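Local coordinates for chitosanase (PDB 7C6C), which hydrolyses internal beta-(1->4) linkages between D-glucosamine residues of partly acetylated chitosan, as a secreted glycoside hydrolase of family 46, at residues Ala53-Val56 and Val57-Tyr60; Ser155-Ala158 and Leu159-Thr163. One frame throughout, in Å; residues are numbered along the deposited sequence.

Interaction 1 (Ala53-Val56 and Val57-Tyr60); sequences ALEV and VEVY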
loop_
_atom_site.group_PDB
_atom_site.type_symbol
_atom_site.label_atom_id
_atom_site.label_comp_id
_atom_site.label_asym_id
_atom_site.label_seq_id
_atom_site.Cartn_x
_atom_site.Cartn_y
_atom_site.Cartn_z
ATOM N N ALA A 53 8.288 -0.469 -9.087
ATOM C CA ALA A 53 8.508 -1.758 -9.736
ATOM C C ALA A 53 9.935 -1.861 -10.266
ATOM O O ALA A 53 10.557 -2.929 -10.197
ATOM C CB ALA A 53 7.483 -1.983 -10.845
ATOM N N LEU A 54 10.465 -0.759 -10.806
ATOM C CA LEU A 54 11.869 -0.703 -11.192
ATOM C C LEU A 54 12.764 -1.101 -10.023
ATOM O O LEU A 54 13.691 -1.901 -10.182
ATOM C CB LEU A 54 12.208 0.703 -11.696
ATOM C CG LEU A 54 13.695 1.034 -11.823
ATOM C CD1 LEU A 54 14.377 0.207 -12.912
ATOM C CD2 LEU A 54 13.866 2.517 -12.081
ATOM N N GLU A 55 12.489 -0.566 -8.829
ATOM C CA GLU A 55 13.323 -0.889 -7.672
ATOM C C GLU A 55 13.287 -2.376 -7.351
ATOM O O GLU A 55 14.324 -2.964 -7.031
ATOM C CB GLU A 55 12.933 -0.054 -6.450
ATOM C CG GLU A 55 13.207 1.431 -6.632
ATOM C CD GLU A 55 13.293 2.177 -5.326
ATOM O OE1 GLU A 55 14.016 1.715 -4.425
ATOM O OE2 GLU A 55 12.635 3.228 -5.201
ATOM N N VAL A 56 12.109 -3.008 -7.438
ATOM C CA VAL A 56 12.045 -4.452 -7.230
ATOM C C VAL A 56 12.974 -5.173 -8.199
ATOM O O VAL A 56 13.743 -6.056 -7.805
ATOM C CB VAL A 56 10.599 -4.964 -7.336
ATOM C CG1 VAL A 56 10.591 -6.489 -7.285
ATOM C CG2 VAL A 56 9.753 -4.379 -6.229
ATOM N N VAL A 57 12.909 -4.814 -9.483
ATOM C CA VAL A 57 13.721 -5.512 -10.473
ATOM C C VAL A 57 15.205 -5.222 -10.265
ATOM O O VAL A 57 16.041 -6.114 -10.435
ATOM C CB VAL A 57 13.229 -5.222 -11.906
ATOM C CG1 VAL A 57 14.094 -5.945 -12.919
ATOM C CG2 VAL A 57 11.765 -5.640 -12.056
ATOM N N GLU A 58 15.559 -3.997 -9.852
ATOM C CA GLU A 58 16.959 -3.693 -9.541
ATOM C C GLU A 58 17.467 -4.561 -8.399
ATOM O O GLU A 58 18.571 -5.121 -8.467
ATOM C CB GLU A 58 17.097 -2.227 -9.133
ATOM C CG GLU A 58 16.909 -1.204 -10.223
ATOM C CD GLU A 58 16.723 0.194 -9.637
ATOM O OE1 GLU A 58 16.391 0.301 -8.428
ATOM O OE2 GLU A 58 16.885 1.193 -10.371
ATOM N N VAL A 59 16.681 -4.649 -7.318
ATOM C CA VAL A 59 17.086 -5.416 -6.138
ATOM C C VAL A 59 17.203 -6.893 -6.490
ATOM O O VAL A 59 18.177 -7.566 -6.140
ATOM C CB VAL A 59 16.099 -5.166 -4.976
ATOM C CG1 VAL A 59 16.287 -6.192 -3.846
ATOM C CG2 VAL A 59 16.245 -3.753 -4.450
ATOM N N TYR A 60 16.208 -7.413 -7.209
ATOM C CA TYR A 60 16.245 -8.801 -7.644
ATOM C C TYR A 60 17.457 -9.064 -8.529
ATOM O O TYR A 60 18.122 -10.098 -8.392
ATOM C CB TYR A 60 14.942 -9.119 -8.385
ATOM C CG TYR A 60 14.845 -10.514 -8.954
ATOM C CD1 TYR A 60 15.041 -11.635 -8.157
ATOM C CD2 TYR A 60 14.539 -10.707 -10.292
ATOM C CE1 TYR A 60 14.943 -12.913 -8.684
ATOM C CE2 TYR A 60 14.429 -11.978 -10.826
ATOM C CZ TYR A 60 14.641 -13.076 -10.024
ATOM O OH TYR A 60 14.548 -14.328 -10.584
#
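E58 lays its carboxylate against L54 and E55, one turn back on helix 52-63. Its CG stands beside the backbone N (chi1 -70°) and the chain then runs extended, a course that brings E58 OE2 to 3.5 Å from L54 CG and E58 OE1 to 3.4 Å from E55 CA. The methylene part of the same side chain passes close by L54 O, with E58 CG 3.3 Å from it. That oxygen receives the E58 N-H at 2.8 Å. The carboxylate of E55 is turned 48° from that of E58; their nearest oxygens, E55 OE1 and E58 OE1, remain 4.9 Å apart, and the two like charges probably repel only mildly on this partly exposed side. V57 is held on the buried side: its N-H bonds to A53 O at 3.1 Å, and its CG2 methyl rests 3.5 Å from that oxygen. V56 O accepts from Y60 N one turn on, and Y60 CB comes to 3.3 Å from V56 O. Among its neighbours, the helix sends L54 and V57 onto helix 73-82, and E55, V56 and V59 onto helix 104-128, where Y60 meets F106 edge-to-face; A53 and V56 touch F46 of strand 46-47.

Interaction 2 (Ser155-Ala158 and Leu159-Thr163); sequences SFYA and LIKRT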
loop_
_atom_site.group_PDB
_atom_site.type_symbol
_atom_site.label_atom_id
_atom_site.label_comp_id
_atom_site.label_asym_id
_atom_site.label_seq_id
_atom_site.Cartn_x
_atom_site.Cartn_y
_atom_site.Cartn_z
ATOM N N SER A 155 -0.889 12.201 -1.190
ATOM C CA SER A 155 0.151 11.388 -0.585
ATOM C C SER A 155 -0.140 11.100 0.884
ATOM O O SER A 155 -0.934 11.777 1.542
ATOM C CB SER A 155 1.505 12.085 -0.683
ATOM O OG SER A 155 1.510 13.289 0.070
ATOM N N PHE A 156 0.550 10.077 1.385
ATOM C CA PHE A 156 0.510 9.673 2.788
ATOM C C PHE A 156 0.671 10.865 3.729
ATOM O O PHE A 156 -0.168 11.096 4.610
ATOM C CB PHE A 156 1.644 8.660 2.968
ATOM C CG PHE A 156 1.846 8.145 4.365
ATOM C CD1 PHE A 156 0.785 7.829 5.204
ATOM C CD2 PHE A 156 3.141 7.922 4.813
ATOM C CE1 PHE A 156 1.028 7.318 6.472
ATOM C CE2 PHE A 156 3.389 7.416 6.069
ATOM C CZ PHE A 156 2.332 7.111 6.901
ATOM N N TYR A 157 1.750 11.634 3.565
ATOM C CA TYR A 157 1.993 12.728 4.500
ATOM C C TYR A 157 1.009 13.876 4.304
ATOM O O TYR A 157 0.667 14.561 5.273
ATOM C CB TYR A 157 3.451 13.190 4.433
ATOM C CG TYR A 157 3.845 14.152 5.536
ATOM C CD1 TYR A 157 3.532 13.889 6.865
ATOM C CD2 TYR A 157 4.535 15.323 5.244
ATOM C CE1 TYR A 157 3.886 14.770 7.870
ATOM C CE2 TYR A 157 4.893 16.209 6.242
ATOM C CZ TYR A 157 4.569 15.925 7.552
ATOM O OH TYR A 157 4.921 16.801 8.551
ATOM N N ALA A 158 0.528 14.093 3.074
ATOM C CA ALA A 158 -0.528 15.082 2.872
ATOM C C ALA A 158 -1.773 14.722 3.674
ATOM O O ALA A 158 -2.415 15.594 4.271
ATOM C CB ALA A 158 -0.867 15.205 1.387
ATOM N N LEU A 159 -2.120 13.435 3.712
ATOM C CA LEU A 159 -3.272 13.008 4.501
ATOM C C LEU A 159 -3.027 13.200 5.993
ATOM O O LEU A 159 -3.932 13.622 6.724
ATOM C CB LEU A 159 -3.611 11.548 4.201
ATOM C CG LEU A 159 -3.992 11.237 2.752
ATOM C CD1 LEU A 159 -4.427 9.799 2.629
ATOM C CD2 LEU A 159 -5.074 12.173 2.226
ATOM N N ILE A 160 -1.818 12.884 6.467
ATOM C CA ILE A 160 -1.488 13.101 7.876
ATOM C C ILE A 160 -1.638 14.573 8.233
ATOM O O ILE A 160 -2.263 14.926 9.241
ATOM C CB ILE A 160 -0.073 12.581 8.194
ATOM C CG1 ILE A 160 -0.025 11.054 8.165
ATOM C CG2 ILE A 160 0.403 13.104 9.548
ATOM C CD1 ILE A 160 1.377 10.502 8.277
ATOM N N LYS A 161 -1.073 15.457 7.405
ATOM C CA LYS A 161 -1.127 16.883 7.710
ATOM C C LYS A 161 -2.557 17.411 7.677
ATOM O O LYS A 161 -2.943 18.219 8.531
ATOM C CB LYS A 161 -0.227 17.665 6.754
ATOM C CG LYS A 161 1.258 17.485 7.028
ATOM C CD LYS A 161 2.112 18.368 6.133
ATOM C CE LYS A 161 1.989 17.973 4.673
ATOM N NZ LYS A 161 2.882 18.809 3.813
ATOM N N ARG A 162 -3.361 16.965 6.711
ATOM C CA ARG A 162 -4.749 17.414 6.660
ATOM C C ARG A 162 -5.529 16.930 7.872
ATOM O O ARG A 162 -6.378 17.658 8.400
ATOM C CB ARG A 162 -5.413 16.968 5.358
ATOM C CG ARG A 162 -4.871 17.707 4.154
ATOM C CD ARG A 162 -5.925 17.954 3.099
ATOM N NE ARG A 162 -6.314 16.731 2.410
ATOM C CZ ARG A 162 -5.686 16.237 1.347
ATOM N NH1 ARG A 162 -4.623 16.854 0.847
ATOM N NH2 ARG A 162 -6.125 15.123 0.786
ATOM N N THR A 163 -5.251 15.705 8.326
ATOM C CA THR A 163 -5.877 15.193 9.539
ATOM C C THR A 163 -5.456 16.009 10.754
ATOM O O THR A 163 -6.297 16.406 11.571
ATOM C CB THR A 163 -5.513 13.722 9.723
ATOM O OG1 THR A 163 -5.955 12.978 8.583
ATOM C CG2 THR A 163 -6.182 13.168 10.963
#
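The ring of Y157 takes the K161 side chain over one face, and the ring of F156 likewise takes the I160 methyl CD1, two CH-pi contacts made between residues four apart in the first turns of helix 156-167, whose N-cap is S155. K161 CG lies 3.9 Å from the Y157 ring centroid, 17° off the normal. K161 CD lies 3.5 Å from Y157 CE2, and the bend at chi3 (-65°) then turns K161 CE toward Y157 CD2, 3.7 Å away, the two side chains crossing at about a right angle. I160 CB approaches Y157 CD1 obliquely. I160 CD1 sits 4.0 Å from the F156 centroid, offset toward the rim. R125 of helix 104-128 joins both aromatics, packing on F156 and forming a cation-pi pair with Y157. At the cap, S155 OG accepts from A158 N at 3.3 Å and also bonds to D152 O, tying it to the preceding loop. R162 CG, beside its own backbone N, comes 3.2 Å from A158 O; the chain bends at chi2 and chi3, turning one guanidinium face to that carbonyl while NH1 bonds to P153 O. L159 packs on helix 134-147 and T163 on helix 177-193. Further along the helix, T163 N and T163 OG1 reach L159 O from opposite faces of its carbonyl plane, with T163 OG1 2.8 Å from L159 O.

How the interactions relate
Interactions 1 and 2 are separate one-turn contacts, centred about 27 Å apart, with nearest atoms about 15 Å apart and no touch between them. Helix 104-128 relates them: E55, V56 and V59 of interaction 1 rest on it between A109 and L117, whereas F156, Y157 and I160 of interaction 2 meet R125 near its far end. Interaction 1 lies closer to catalysis, the side chain of A53 being about 12 Å from that of D35, the probable nucleophile; interaction 2 lies away from the annotated sites. Their packing differs too: carboxylate against aliphatic groups in 53-60, methyl and methylenes over aromatic faces in 155-163.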